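Local coordinates for plasmin and fibronectin-binding protein A (Streptococcus pneumoniae, PDB 4MR0) that acts as a surface adhesin and invasin of pneumococcus, binding human fibronectin, plasmin, plasminogen and serum albumin, at residues S304-P309 with G350-T355; I270-S275 with K324-V329; G378-G383 with N414-K419. One frame throughout, in Å; residues are numbered along the deposited sequence.

Contact 1: residues S304-P309 with G350-T355; sequences SIQIEP and GTHYQT. With MN (manganese (II) ion), chain G.
A manganese ion sits beside this junction of Gln-306 with Gly-350, Thr-351 and His-352, and the glutamine that meets them is also one of its ligands. Gln-306 OE1 lies 2.2 Å from the manganese, and Glu-308 grips the same ion with both carboxylate oxygens, OE2 at 2.3 Å and OE1 at 2.6 Å; Gln-271 and Gly-314 O, from neighbouring parts of the coil, complete the site. With CG anti to the backbone N (chi1 178°) and the chain extended, Gln-306 runs out past Gly-350 O and the Thr-351 hydroxyl, so one half of its amide faces the metal while NE2 comes 3.3 Å from His-352 CE1. The two side chains cross at about a right angle, their amide and imidazole planes 20° apart, and NE2 approaches the ring obliquely; His-352 ND1 is itself bonded to Glu-303. The backbones form a single parallel bridge, Gln-306 with Gly-350. Gly-350 N donates to Ile-305 O at 3.1 Å, and Gly-350 O accepts from Ile-307 N while also receiving a CA-H...O contact from Gln-306. Thr-351 CB then packs 3.3 Å from Ile-307 O, a buried carbonyl oxygen with no hydrogen-bond partner in the model. Such parallel pairing of neighbouring rungs is characteristic of the right-handed parallel beta-helix of the pectate lyase-like fold.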
loop_
_atom_site.group_PDB
_atom_site.type_symbol
_atom_site.label_atom_id
_atom_site.label_comp_id
_atom_site.label_asym_id
_atom_site.label_seq_id
_atom_site.Cartn_x
_atom_site.Cartn_y
_atom_site.Cartn_z
ATOM N N SER A 304 -4.501 2.158 1.890
ATOM C CA SER A 304 -5.035 1.539 3.105
ATOM C C SER A 304 -3.923 1.303 4.128
ATOM O O SER A 304 -4.148 1.363 5.344
ATOM C CB SER A 304 -5.748 0.238 2.757
ATOM O OG SER A 304 -6.888 0.536 1.963
ATOM N N ILE A 305 -2.726 1.015 3.631
ATOM C CA ILE A 305 -1.563 0.858 4.491
ATOM C C ILE A 305 -0.479 1.729 3.877
ATOM O O ILE A 305 0.084 1.400 2.832
ATOM C CB ILE A 305 -1.046 -0.592 4.558
ATOM C CG1 ILE A 305 -2.109 -1.504 5.181
ATOM C CG2 ILE A 305 0.224 -0.637 5.408
ATOM C CD1 ILE A 305 -1.690 -2.972 5.253
ATOM N N GLN A 306 -0.209 2.855 4.518
ATOM C CA GLN A 306 0.808 3.772 4.039
ATOM C C GLN A 306 2.073 3.562 4.862
ATOM O O GLN A 306 2.021 3.457 6.087
ATOM C CB GLN A 306 0.314 5.220 4.178
ATOM C CG GLN A 306 1.318 6.278 3.737
ATOM C CD GLN A 306 0.772 7.685 3.892
ATOM O OE1 GLN A 306 0.091 7.989 4.869
ATOM N NE2 GLN A 306 1.075 8.550 2.930
ATOM N N ILE A 307 3.203 3.483 4.172
ATOM C CA ILE A 307 4.502 3.301 4.803
ATOM C C ILE A 307 5.258 4.541 4.354
ATOM O O ILE A 307 5.548 4.713 3.169
ATOM C CB ILE A 307 5.182 2.025 4.281
ATOM C CG1 ILE A 307 4.280 0.819 4.563
ATOM C CG2 ILE A 307 6.552 1.850 4.941
ATOM C CD1 ILE A 307 4.713 -0.451 3.834
ATOM N N GLU A 308 5.598 5.402 5.302
ATOM C CA GLU A 308 6.227 6.658 4.941
ATOM C C GLU A 308 7.260 7.135 5.945
ATOM O O GLU A 308 7.386 6.585 7.037
ATOM C CB GLU A 308 5.125 7.712 4.862
ATOM C CG GLU A 308 4.521 7.978 6.253
ATOM C CD GLU A 308 3.171 8.664 6.223
ATOM O OE1 GLU A 308 2.981 9.590 5.405
ATOM O OE2 GLU A 308 2.301 8.284 7.038
ATOM N N PRO A 309 8.041 8.158 5.561
ATOM C CA PRO A 309 9.046 8.697 6.483
ATOM C C PRO A 309 8.246 9.578 7.440
ATOM O O PRO A 309 7.091 9.903 7.162
ATOM C CB PRO A 309 9.982 9.491 5.566
ATOM C CG PRO A 309 9.096 9.887 4.424
ATOM C CD PRO A 309 8.274 8.637 4.187
ATOM N N GLY A 350 1.444 1.441 0.094
ATOM C CA GLY A 350 2.388 2.324 -0.567
ATOM C C GLY A 350 2.504 3.695 0.055
ATOM O O GLY A 350 2.257 3.877 1.242
ATOM N N THR A 351 2.918 4.656 -0.756
ATOM C CA THR A 351 3.023 6.036 -0.317
ATOM C C THR A 351 3.141 6.903 -1.565
ATOM O O THR A 351 3.390 6.395 -2.664
ATOM C CB THR A 351 4.211 6.264 0.645
ATOM O OG1 THR A 351 4.036 7.528 1.303
ATOM C CG2 THR A 351 5.537 6.248 -0.096
ATOM N N HIS A 352 2.966 8.206 -1.399
ATOM C CA HIS A 352 2.970 9.112 -2.542
ATOM C C HIS A 352 3.731 10.407 -2.292
ATOM O O HIS A 352 3.438 11.419 -2.928
ATOM C CB HIS A 352 1.529 9.479 -2.841
ATOM C CG HIS A 352 0.809 10.010 -1.640
ATOM N ND1 HIS A 352 0.221 9.188 -0.700
ATOM C CD2 HIS A 352 0.660 11.275 -1.176
ATOM C CE1 HIS A 352 -0.259 9.923 0.287
ATOM N NE2 HIS A 352 -0.005 11.192 0.024
ATOM N N TYR A 353 4.701 10.390 -1.390
ATOM C CA TYR A 353 5.413 11.618 -1.075
ATOM C C TYR A 353 6.846 11.408 -0.621
ATOM O O TYR A 353 7.147 10.459 0.102
ATOM C CB TYR A 353 4.625 12.353 0.015
ATOM C CG TYR A 353 5.252 13.619 0.551
ATOM C CD1 TYR A 353 5.272 14.789 -0.204
ATOM C CD2 TYR A 353 5.793 13.657 1.837
ATOM C CE1 TYR A 353 5.812 15.971 0.313
ATOM C CE2 TYR A 353 6.336 14.831 2.362
ATOM C CZ TYR A 353 6.339 15.983 1.594
ATOM O OH TYR A 353 6.865 17.147 2.115
ATOM N N GLN A 354 7.724 12.307 -1.057
ATOM C CA GLN A 354 9.130 12.276 -0.681
ATOM C C GLN A 354 9.757 13.618 -1.040
ATOM O O GLN A 354 9.284 14.304 -1.940
ATOM C CB GLN A 354 9.882 11.142 -1.401
ATOM C CG GLN A 354 10.102 11.354 -2.898
ATOM C CD GLN A 354 11.022 10.300 -3.510
ATOM O OE1 GLN A 354 10.624 9.559 -4.411
ATOM N NE2 GLN A 354 12.257 10.232 -3.017
ATOM N N THR A 355 10.809 13.995 -0.321
ATOM C CA THR A 355 11.519 15.248 -0.584
ATOM C C THR A 355 12.995 15.010 -0.284
ATOM O O THR A 355 13.371 13.947 0.217
ATOM C CB THR A 355 11.051 16.394 0.337
ATOM O OG1 THR A 355 11.491 16.127 1.670
ATOM C CG2 THR A 355 9.535 16.528 0.327
HETATM MN MN MN G . 0.580 9.623 6.320
#

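Contact 2: residues I270-S275 with K324-V329; sequences IQIAGS and KKSENV. With MN (manganese (II) ion), chain G.
Just past the strand 270-273, the chain turns at Gly-274 with positive phi and runs against 324-329, CA of Gly-274 lying 4.3 Å from CA of Ser-326, and Glu-327 N donates to Ser-275 O at 3.0 Å. Two CA-H...O contacts supplement that bond, Gly-274 CA to Lys-325 O and Ser-326 CA to Ser-275 O. The Ser-326 hydroxyl ties the turn to the neighbouring strand. Its OG stands beside the backbone N (chi1 -81°), which brings it into the turn, where Ser-275 N points at it almost straight (3.3 Å, 167° at the hydrogen). Ser-326 OG is also hydrogen-bonded to Glu-308 O on strand 306-308, and Ile-272 O lies 3.2 Å from the same oxygen. From the other segment, Lys-324 runs extended and bends at its last torsion (chi4 -60°) to set NZ 3.1 Å from Gly-274 O. The ammonium approaches from above the carbonyl plane, and a water 2.6 Å from Lys-324 NZ also reaches Gly-274 O. Ser-275 OG folds back to Ala-273 O and is held further by Ser-251 N on the previous turn. On the inward side Ile-272 CD1 and Val-329 CG1 meet tip to tip at 3.8 Å, next to Ile-307. One residue upstream of Ile-272, Gln-271 OE1 binds the manganese shared with Gln-306, Glu-308 and Gly-314. A strand end and the turn after it thus pack against the start of a later coil, with aliphatic side chains meeting inside, as in a parallel beta-helix; here the end of the PbH1 repeat 251-274 meets the start of the repeat 326-348.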
loop_
_atom_site.group_PDB
_atom_site.type_symbol
_atom_site.label_atom_id
_atom_site.label_comp_id
_atom_site.label_asym_id
_atom_site.label_seq_id
_atom_site.Cartn_x
_atom_site.Cartn_y
_atom_site.Cartn_z
ATOM N N ILE A 270 -4.023 2.105 8.126
ATOM C CA ILE A 270 -2.795 2.097 8.901
ATOM C C ILE A 270 -1.741 3.014 8.299
ATOM O O ILE A 270 -1.538 3.026 7.090
ATOM C CB ILE A 270 -2.183 0.675 8.959
ATOM C CG1 ILE A 270 -3.154 -0.296 9.637
ATOM C CG2 ILE A 270 -0.844 0.709 9.703
ATOM C CD1 ILE A 270 -2.710 -1.758 9.564
ATOM N N GLN A 271 -1.075 3.786 9.153
ATOM C CA GLN A 271 0.020 4.651 8.719
ATOM C C GLN A 271 1.215 4.258 9.571
ATOM O O GLN A 271 1.139 4.254 10.798
ATOM C CB GLN A 271 -0.288 6.136 8.935
ATOM C CG GLN A 271 -1.353 6.694 8.005
ATOM C CD GLN A 271 -1.687 8.144 8.311
ATOM O OE1 GLN A 271 -0.927 9.053 7.973
ATOM N NE2 GLN A 271 -2.825 8.365 8.961
ATOM N N ILE A 272 2.311 3.917 8.906
ATOM C CA ILE A 272 3.539 3.509 9.573
ATOM C C ILE A 272 4.557 4.547 9.147
ATOM O O ILE A 272 4.982 4.565 7.992
ATOM C CB ILE A 272 3.975 2.104 9.085
ATOM C CG1 ILE A 272 2.874 1.091 9.403
ATOM C CG2 ILE A 272 5.290 1.692 9.747
ATOM C CD1 ILE A 272 3.064 -0.264 8.717
ATOM N N ALA A 273 4.928 5.414 10.083
ATOM C CA ALA A 273 5.853 6.509 9.807
ATOM C C ALA A 273 7.033 6.524 10.757
ATOM O O ALA A 273 6.856 6.536 11.975
ATOM C CB ALA A 273 5.103 7.844 9.904
ATOM N N GLY A 274 8.238 6.556 10.191
ATOM C CA GLY A 274 9.436 6.569 11.005
ATOM C C GLY A 274 9.453 5.430 12.003
ATOM O O GLY A 274 9.983 5.565 13.107
ATOM N N SER A 275 8.888 4.294 11.613
ATOM C CA SER A 275 8.836 3.137 12.506
ATOM C C SER A 275 9.632 1.956 11.972
ATOM O O SER A 275 9.682 1.725 10.763
ATOM C CB SER A 275 7.382 2.735 12.747
ATOM O OG SER A 275 6.706 3.776 13.426
ATOM N N LYS A 324 12.515 10.880 9.393
ATOM C CA LYS A 324 12.984 9.562 9.822
ATOM C C LYS A 324 12.300 8.485 8.968
ATOM O O LYS A 324 11.089 8.509 8.775
ATOM C CB LYS A 324 12.642 9.361 11.301
ATOM C CG LYS A 324 13.228 8.117 11.934
ATOM C CD LYS A 324 12.833 8.041 13.398
ATOM C CE LYS A 324 13.458 6.841 14.075
ATOM N NZ LYS A 324 13.033 5.577 13.419
ATOM N N LYS A 325 13.075 7.539 8.455
ATOM C CA LYS A 325 12.500 6.497 7.614
ATOM C C LYS A 325 11.839 5.383 8.409
ATOM O O LYS A 325 12.037 5.265 9.620
ATOM C CB LYS A 325 13.578 5.869 6.733
ATOM C CG LYS A 325 14.560 4.959 7.488
ATOM C CD LYS A 325 15.487 4.250 6.499
ATOM C CE LYS A 325 16.540 3.399 7.194
ATOM N NZ LYS A 325 17.429 2.739 6.185
ATOM N N SER A 326 11.024 4.594 7.712
ATOM C CA SER A 326 10.403 3.418 8.296
ATOM C C SER A 326 11.359 2.355 7.766
ATOM O O SER A 326 11.937 2.517 6.689
ATOM C CB SER A 326 8.990 3.207 7.760
ATOM O OG SER A 326 8.086 4.052 8.443
ATOM N N GLU A 327 11.530 1.270 8.502
ATOM C CA GLU A 327 12.499 0.269 8.095
ATOM C C GLU A 327 12.078 -1.111 8.575
ATOM O O GLU A 327 11.511 -1.246 9.655
ATOM C CB GLU A 327 13.849 0.688 8.683
ATOM C CG GLU A 327 14.956 -0.331 8.657
ATOM C CD GLU A 327 16.187 0.171 9.395
ATOM O OE1 GLU A 327 16.074 1.172 10.139
ATOM O OE2 GLU A 327 17.265 -0.438 9.240
ATOM N N ASN A 328 12.344 -2.131 7.766
ATOM C CA ASN A 328 11.968 -3.496 8.110
ATOM C C ASN A 328 10.457 -3.592 8.336
ATOM O O ASN A 328 10.000 -4.000 9.403
ATOM C CB ASN A 328 12.708 -3.974 9.369
ATOM C CG ASN A 328 14.222 -3.819 9.262
ATOM O OD1 ASN A 328 14.778 -3.743 8.163
ATOM N ND2 ASN A 328 14.897 -3.788 10.412
ATOM N N VAL A 329 9.682 -3.198 7.328
ATOM C CA VAL A 329 8.231 -3.263 7.413
ATOM C C VAL A 329 7.786 -4.405 6.511
ATOM O O VAL A 329 8.196 -4.486 5.355
ATOM C CB VAL A 329 7.572 -1.954 6.930
ATOM C CG1 VAL A 329 6.057 -2.037 7.114
ATOM C CG2 VAL A 329 8.138 -0.769 7.704
HETATM MN MN MN G . 0.580 9.623 6.320
HETATM O O HOH W 1 11.633 3.837 14.817
#

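Contact 3: residues G378-G383 with N414-K419; sequences GVRFTG and NAYSYK
Flat stacking dominates where Arg-380 meets Tyr-416: the guanidinium lies on the ring, centres 4.0 Å apart and planes at 14°, with NH2 over the phenol end. The arginine chain is extended from CG to NE, with CG anti to the backbone N (chi1 172°), and this carries the charged group out over the ring; Asn-414 ND2 sits at the guanidinium edge. The opposite face of Tyr-416 takes a CH-pi contact from Thr-382 CB, 4.1 Å from the ring centroid, so the ring is sandwiched. Among apolar contacts, Phe-381 CZ packs 3.6 Å from Ala-415 CB, and the phenylalanine also stacks on Phe-384. Parallel backbone bonds link the strands: Asn-414 N to Val-379 O at 2.8 Å, Phe-381 N to Asn-414 O, and Tyr-416 N to Phe-381 O. Beyond them, Tyr-418 N makes a weak bond to Thr-382 OG1, a hydroxyl also bonded to Gln-354, and a water bridges Gly-383 N and Tyr-416 O. Asn-414 OD1 is bonded to Arg-449 on the neighbouring strand 445-451. Such in-register parallel strands, with Arg-380 and Asn-414 on one face and Phe-381 and Ala-415 on the other, are the ladder of a parallel beta-helix.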
loop_
_atom_site.group_PDB
_atom_site.type_symbol
_atom_site.label_atom_id
_atom_site.label_comp_id
_atom_site.label_asym_id
_atom_site.label_seq_id
_atom_site.Cartn_x
_atom_site.Cartn_y
_atom_site.Cartn_z
ATOM N N GLY A 378 -2.476 -2.366 -6.256
ATOM C CA GLY A 378 -2.315 -3.180 -5.070
ATOM C C GLY A 378 -1.161 -2.562 -4.297
ATOM O O GLY A 378 -1.210 -2.407 -3.069
ATOM N N VAL A 379 -0.125 -2.185 -5.040
ATOM C CA VAL A 379 1.084 -1.592 -4.469
ATOM C C VAL A 379 1.558 -0.424 -5.331
ATOM O O VAL A 379 1.828 -0.595 -6.517
ATOM C CB VAL A 379 2.223 -2.650 -4.397
ATOM C CG1 VAL A 379 3.492 -2.033 -3.834
ATOM C CG2 VAL A 379 1.772 -3.838 -3.548
ATOM N N ARG A 380 1.655 0.763 -4.736
ATOM C CA ARG A 380 2.113 1.944 -5.460
ATOM C C ARG A 380 2.946 2.801 -4.521
ATOM O O ARG A 380 2.509 3.129 -3.415
ATOM C CB ARG A 380 0.921 2.747 -5.988
ATOM C CG ARG A 380 1.302 4.100 -6.586
ATOM C CD ARG A 380 0.111 4.733 -7.296
ATOM N NE ARG A 380 0.414 6.051 -7.851
ATOM C CZ ARG A 380 0.345 7.191 -7.170
ATOM N NH1 ARG A 380 -0.015 7.191 -5.893
ATOM N NH2 ARG A 380 0.622 8.338 -7.776
ATOM N N PHE A 381 4.141 3.179 -4.963
ATOM C CA PHE A 381 5.013 3.965 -4.104
ATOM C C PHE A 381 6.114 4.721 -4.836
ATOM O O PHE A 381 6.491 4.376 -5.959
ATOM C CB PHE A 381 5.686 3.035 -3.084
ATOM C CG PHE A 381 6.519 1.945 -3.720
ATOM C CD1 PHE A 381 5.931 0.757 -4.156
ATOM C CD2 PHE A 381 7.885 2.128 -3.929
ATOM C CE1 PHE A 381 6.694 -0.231 -4.796
ATOM C CE2 PHE A 381 8.657 1.143 -4.571
ATOM C CZ PHE A 381 8.056 -0.035 -5.004
ATOM N N THR A 382 6.618 5.760 -4.174
ATOM C CA THR A 382 7.738 6.549 -4.669
ATOM C C THR A 382 8.600 6.781 -3.434
ATOM O O THR A 382 8.076 7.032 -2.353
ATOM C CB THR A 382 7.311 7.930 -5.261
ATOM O OG1 THR A 382 8.481 8.645 -5.691
ATOM C CG2 THR A 382 6.579 8.775 -4.218
ATOM N N GLY A 383 9.915 6.676 -3.580
ATOM C CA GLY A 383 10.784 6.888 -2.440
ATOM C C GLY A 383 11.028 5.707 -1.510
ATOM O O GLY A 383 11.130 5.894 -0.298
ATOM N N ASN A 414 2.832 -0.409 -9.096
ATOM C CA ASN A 414 3.264 0.830 -9.724
ATOM C C ASN A 414 4.323 1.551 -8.903
ATOM O O ASN A 414 3.996 2.312 -7.993
ATOM C CB ASN A 414 2.035 1.732 -9.923
ATOM C CG ASN A 414 2.341 2.989 -10.718
ATOM O OD1 ASN A 414 3.479 3.237 -11.107
ATOM N ND2 ASN A 414 1.306 3.796 -10.965
ATOM N N ALA A 415 5.593 1.293 -9.209
ATOM C CA ALA A 415 6.698 1.956 -8.516
ATOM C C ALA A 415 7.035 3.141 -9.400
ATOM O O ALA A 415 7.699 2.983 -10.423
ATOM C CB ALA A 415 7.903 1.030 -8.408
ATOM N N TYR A 416 6.582 4.325 -8.998
ATOM C CA TYR A 416 6.798 5.525 -9.788
ATOM C C TYR A 416 7.690 6.555 -9.110
ATOM O O TYR A 416 8.187 6.336 -8.010
ATOM C CB TYR A 416 5.446 6.159 -10.128
ATOM C CG TYR A 416 4.792 6.887 -8.973
ATOM C CD1 TYR A 416 4.232 6.188 -7.900
ATOM C CD2 TYR A 416 4.756 8.282 -8.942
ATOM C CE1 TYR A 416 3.653 6.868 -6.819
ATOM C CE2 TYR A 416 4.184 8.969 -7.875
ATOM C CZ TYR A 416 3.635 8.261 -6.819
ATOM O OH TYR A 416 3.060 8.954 -5.781
ATOM N N SER A 417 7.885 7.685 -9.783
ATOM C CA SER A 417 8.723 8.756 -9.265
ATOM C C SER A 417 7.901 9.992 -8.923
ATOM O O SER A 417 7.059 10.425 -9.707
ATOM C CB SER A 417 9.797 9.116 -10.295
ATOM O OG SER A 417 10.634 8.000 -10.571
ATOM N N TYR A 418 8.155 10.555 -7.745
ATOM C CA TYR A 418 7.453 11.747 -7.276
ATOM C C TYR A 418 7.660 12.901 -8.261
ATOM O O TYR A 418 8.784 13.155 -8.692
ATOM C CB TYR A 418 7.984 12.155 -5.899
ATOM C CG TYR A 418 7.183 13.260 -5.236
ATOM C CD1 TYR A 418 5.869 13.038 -4.822
ATOM C CD2 TYR A 418 7.735 14.530 -5.032
ATOM C CE1 TYR A 418 5.116 14.050 -4.220
ATOM C CE2 TYR A 418 6.988 15.553 -4.434
ATOM C CZ TYR A 418 5.680 15.305 -4.032
ATOM O OH TYR A 418 4.923 16.302 -3.454
ATOM N N LYS A 419 6.578 13.589 -8.615
ATOM C CA LYS A 419 6.657 14.710 -9.549
ATOM C C LYS A 419 7.472 15.857 -8.959
ATOM O O LYS A 419 6.996 16.582 -8.087
ATOM C CB LYS A 419 5.253 15.200 -9.910
ATOM C CG LYS A 419 5.234 16.354 -10.906
ATOM C CD LYS A 419 3.847 16.552 -11.489
ATOM C CE LYS A 419 3.854 17.601 -12.589
ATOM N NZ LYS A 419 2.553 17.643 -13.318
HETATM O O HOH W 2 10.724 7.022 -6.655
#

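Overall arrangement
From the N terminus, strand 270-273 comes first and pairs with strand 306-308, so contacts 1 and 2 share one ladder and one manganese. Contact 2 closes when the chain returns at 324-329, after 304-309 has passed; contact 1 closes later, at 350-355, and the two loops therefore cross rather than nest. Contact 3 opens at 378-383 only after contact 1 has closed and ends at 414-419. It is nonetheless joined to contact 1, because Thr-351 N probably bonds Arg-380 O and His-352 packs against Tyr-416. Contacts 2 and 3 do not touch, their centres about 16 Å apart. The three contacts together tie successive coils along the beta-helix.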